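Side-chain contact in flagellar pocket-related cytoskeletal protein (PDB 6SJQ), which belongs to the cytoskeleton around the trypanosome flagellar pocket, its N-terminal domain adopting a ubiquitin fold with a long structured loop for protein binding: residues L23-R28 and S32-S37. Numbering follows the deposited sequence. Where two conformers were deposited one is given.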
ATOM      1  N   LEU A  23       0.091  -5.969   6.169  1.00 12.52           N
ATOM      2  CA  LEU A  23       1.503  -6.343   6.086  1.00 10.90           C
ATOM      3  C   LEU A  23       1.988  -6.618   7.495  1.00 14.15           C
ATOM      4  O   LEU A  23       1.622  -5.900   8.432  1.00 14.91           O
ATOM      5  CB  LEU A  23       2.315  -5.211   5.443  1.00 15.81           C
ATOM      6  CG  LEU A  23       1.908  -4.805   4.021  1.00 13.05           C
ATOM      7  CD1 LEU A  23       2.951  -3.840   3.462  1.00 15.60           C
ATOM      8  CD2 LEU A  23       1.806  -6.036   3.116  1.00 15.56           C
ATOM      9  N   SER A  24       2.774  -7.677   7.670  1.00 14.68           N
ATOM     10  CA  SER A  24       3.258  -8.089   8.990  0.55 14.71           C
ATOM     11  C   SER A  24       4.769  -7.884   9.101  1.00 15.47           C
ATOM     12  O   SER A  24       5.511  -8.158   8.150  1.00 16.35           O
ATOM     13  CB  SER A  24       2.938  -9.570   9.251  0.55 16.52           C
ATOM     14  OG  SER A  24       1.542  -9.809   9.300  0.55 15.04           O
ATOM     15  N   PHE A  25       5.226  -7.396  10.253  1.00 11.76           N
ATOM     16  CA  PHE A  25       6.654  -7.216  10.497  1.00 12.93           C
ATOM     17  C   PHE A  25       6.988  -7.705  11.908  1.00 14.03           C
ATOM     18  O   PHE A  25       6.114  -7.733  12.776  1.00 16.95           O
ATOM     19  CB  PHE A  25       7.048  -5.743  10.369  1.00 13.30           C
ATOM     20  CG  PHE A  25       6.639  -5.107   9.066  1.00 12.33           C
ATOM     21  CD1 PHE A  25       5.373  -4.546   8.917  1.00 10.76           C
ATOM     22  CD2 PHE A  25       7.504  -5.112   7.981  1.00 16.25           C
ATOM     23  CE1 PHE A  25       4.976  -3.977   7.707  1.00 11.20           C
ATOM     24  CE2 PHE A  25       7.127  -4.533   6.760  1.00 14.05           C
ATOM     25  CZ  PHE A  25       5.859  -3.961   6.623  1.00 12.06           C
ATOM     26  N   PRO A  26       8.249  -8.094  12.153  1.00 16.51           N
ATOM     27  CA  PRO A  26       8.637  -8.517  13.512  1.00 17.47           C
ATOM     28  C   PRO A  26       8.511  -7.416  14.574  1.00 22.54           C
ATOM     29  O   PRO A  26       8.294  -7.716  15.745  1.00 22.47           O
ATOM     30  CB  PRO A  26      10.114  -8.903  13.353  1.00 15.12           C
ATOM     31  CG  PRO A  26      10.249  -9.282  11.914  1.00 25.07           C
ATOM     32  CD  PRO A  26       9.318  -8.349  11.169  1.00 14.07           C
ATOM     33  N   SER A  27       8.647  -6.159  14.168  1.00 15.79           N
ATOM     34  CA  SER A  27       8.448  -5.030  15.065  1.00 17.76           C
ATOM     35  C   SER A  27       8.199  -3.843  14.163  1.00 14.86           C
ATOM     36  O   SER A  27       8.186  -4.009  12.935  1.00 11.12           O
ATOM     37  CB  SER A  27       9.668  -4.794  15.970  1.00 20.53           C
ATOM     38  OG  SER A  27      10.768  -4.276  15.236  1.00 19.75           O
ATOM     39  N   ARG A  28       8.021  -2.655  14.729  1.00 13.79           N
ATOM     40  CA  ARG A  28       7.704  -1.476  13.914  0.52 15.85           C
ATOM     41  C   ARG A  28       8.726  -1.309  12.800  1.00 15.16           C
ATOM     42  O   ARG A  28       9.928  -1.201  13.074  1.00 18.22           O
ATOM     43  CB  ARG A  28       7.680  -0.210  14.776  0.52 17.71           C
ATOM     44  CG  ARG A  28       7.598   1.072  13.952  0.52 18.37           C
ATOM     45  CD  ARG A  28       7.535   2.306  14.841  0.52 24.24           C
ATOM     46  NE  ARG A  28       6.717   2.065  16.027  0.52 23.64           N
ATOM     47  CZ  ARG A  28       6.155   3.024  16.753  0.52 33.75           C
ATOM     48  NH1 ARG A  28       6.306   4.297  16.405  0.52 35.63           N
ATOM     49  NH2 ARG A  28       5.424   2.710  17.812  0.52 26.33           N
ATOM     50  N   SER A  32      11.727   2.873   5.054  1.00 11.71           N
ATOM     51  CA  SER A  32      12.326   2.176   3.909  1.00 11.73           C
ATOM     52  C   SER A  32      11.871   0.726   3.821  1.00 12.11           C
ATOM     53  O   SER A  32      11.591   0.236   2.721  1.00 12.66           O
ATOM     54  CB  SER A  32      13.862   2.223   4.000  1.00 17.23           C
ATOM     55  OG  SER A  32      14.310   3.572   3.979  1.00 25.23           O
ATOM     56  N   GLU A  33      11.829   0.040   4.959  1.00 13.45           N
ATOM     57  CA  GLU A  33      11.399  -1.353   5.046  1.00 15.08           C
ATOM     58  C   GLU A  33       9.925  -1.496   4.643  1.00 16.08           C
ATOM     59  O   GLU A  33       9.567  -2.373   3.842  1.00 14.01           O
ATOM     60  CB  GLU A  33      11.602  -1.843   6.482  1.00 15.66           C
ATOM     61  CG  GLU A  33      11.120  -3.270   6.773  1.00 17.82           C
ATOM     62  CD  GLU A  33      11.258  -3.609   8.248  1.00 17.57           C
ATOM     63  OE1 GLU A  33      11.691  -2.710   9.007  1.00 15.33           O
ATOM     64  OE2 GLU A  33      10.923  -4.748   8.670  1.00 14.68           O
ATOM     65  N   LEU A  34       9.092  -0.627   5.207  1.00 12.67           N
ATOM     66  CA  LEU A  34       7.662  -0.566   4.895  1.00 15.01           C
ATOM     67  C   LEU A  34       7.465  -0.306   3.405  1.00 15.94           C
ATOM     68  O   LEU A  34       6.649  -0.967   2.746  1.00 12.85           O
ATOM     69  CB  LEU A  34       6.997   0.539   5.751  1.00 14.97           C
ATOM     70  CG  LEU A  34       5.499   0.860   5.612  1.00 17.06           C
ATOM     71  CD1 LEU A  34       5.182   1.762   4.432  1.00 24.69           C
ATOM     72  CD2 LEU A  34       4.711  -0.432   5.533  1.00 14.55           C
ATOM     73  N   THR A  35       8.230   0.635   2.861  1.00 13.13           N
ATOM     74  CA  THR A  35       8.051   1.022   1.466  1.00 11.67           C
ATOM     75  C   THR A  35       8.389  -0.147   0.538  1.00 15.25           C
ATOM     76  O   THR A  35       7.657  -0.427  -0.431  1.00 13.08           O
ATOM     77  CB  THR A  35       8.917   2.237   1.097  1.00 12.20           C
ATOM     78  OG1 THR A  35       8.528   3.355   1.890  1.00 14.29           O
ATOM     79  CG2 THR A  35       8.700   2.608  -0.366  1.00 17.75           C
ATOM     80  N   ARG A  36       9.483  -0.848   0.844  1.00 14.99           N
ATOM     81  CA  ARG A  36       9.890  -1.996   0.041  1.00 15.04           C
ATOM     82  C   ARG A  36       8.840  -3.107   0.107  1.00 13.49           C
ATOM     83  O   ARG A  36       8.511  -3.726  -0.922  1.00 16.20           O
ATOM     84  CB  ARG A  36      11.250  -2.531   0.488  1.00 19.03           C
ATOM     85  CG  ARG A  36      11.754  -3.645  -0.425  1.00 28.97           C
ATOM     86  CD  ARG A  36      12.946  -4.391   0.158  1.00 41.70           C
ATOM     87  NE  ARG A  36      12.593  -5.759   0.535  1.00 64.49           N
ATOM     88  CZ  ARG A  36      13.479  -6.712   0.803  1.00 79.41           C
ATOM     89  NH1 ARG A  36      14.779  -6.452   0.736  1.00 76.99           N
ATOM     90  NH2 ARG A  36      13.069  -7.929   1.138  1.00 71.73           N
ATOM     91  N   SER A  37       8.310  -3.350   1.307  1.00 10.72           N
ATOM     92  CA  SER A  37       7.277  -4.368   1.508  0.53 13.95           C
ATOM     93  C   SER A  37       6.007  -4.009   0.739  1.00 16.60           C
ATOM     94  O   SER A  37       5.415  -4.851   0.064  1.00 15.36           O
ATOM     95  CB  SER A  37       6.955  -4.522   2.993  0.53 14.86           C
ATOM     96  OG  SER A  37       6.034  -5.582   3.193  0.53 15.28           O
TER
HETATM   97  O   HOH W   1       5.974  -7.327   5.298  1.00 30.62           O
HETATM   98  O   HOH W   2      10.452  -4.841  11.327  1.00 16.13           O
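Phe25 reaches from the end of strand 17-25 to the first turns of helix 31-49, where Glu33, Leu34 and Ser37 meet its ring. CB of Ser37 lies at the ring's edge, near its plane, 3.8 Å from CE2 of Phe25. Leu34 approaches obliquely, CD2 coming within 3.9 Å of Phe25 CZ. With CG anti to its backbone N (chi1 176°) and the chain extended beyond, Glu33 runs past the ring in the opposite direction; its carboxylate plane stands at 90° to the ring, and OE2 is 3.5 Å from Phe25 CD2. CD1 of Leu23 lies 3.6 Å from Ser37 OG and, more loosely, 4.4 Å from CD2 of Leu34.

No direct hydrogen bond joins the two segments, but two waters bridge them. One donates to Ser24 O and is hydrogen-bonded to Ser37 OG (2.7 Å), while the other donates to both Ser27 O and Glu33 OE2, tying the turn after the strand to the helix.

Strand 17-25 forms one border of the sheet and pairs antiparallel with strand 6-14, through backbone bonds of Leu23 with Val8 and Phe25 with Phe6; Leu23 also touches Val10 there. The helix packs over the sheet as in other ubiquitin folds, Leu34 reaching Ile64 on strand 63-68.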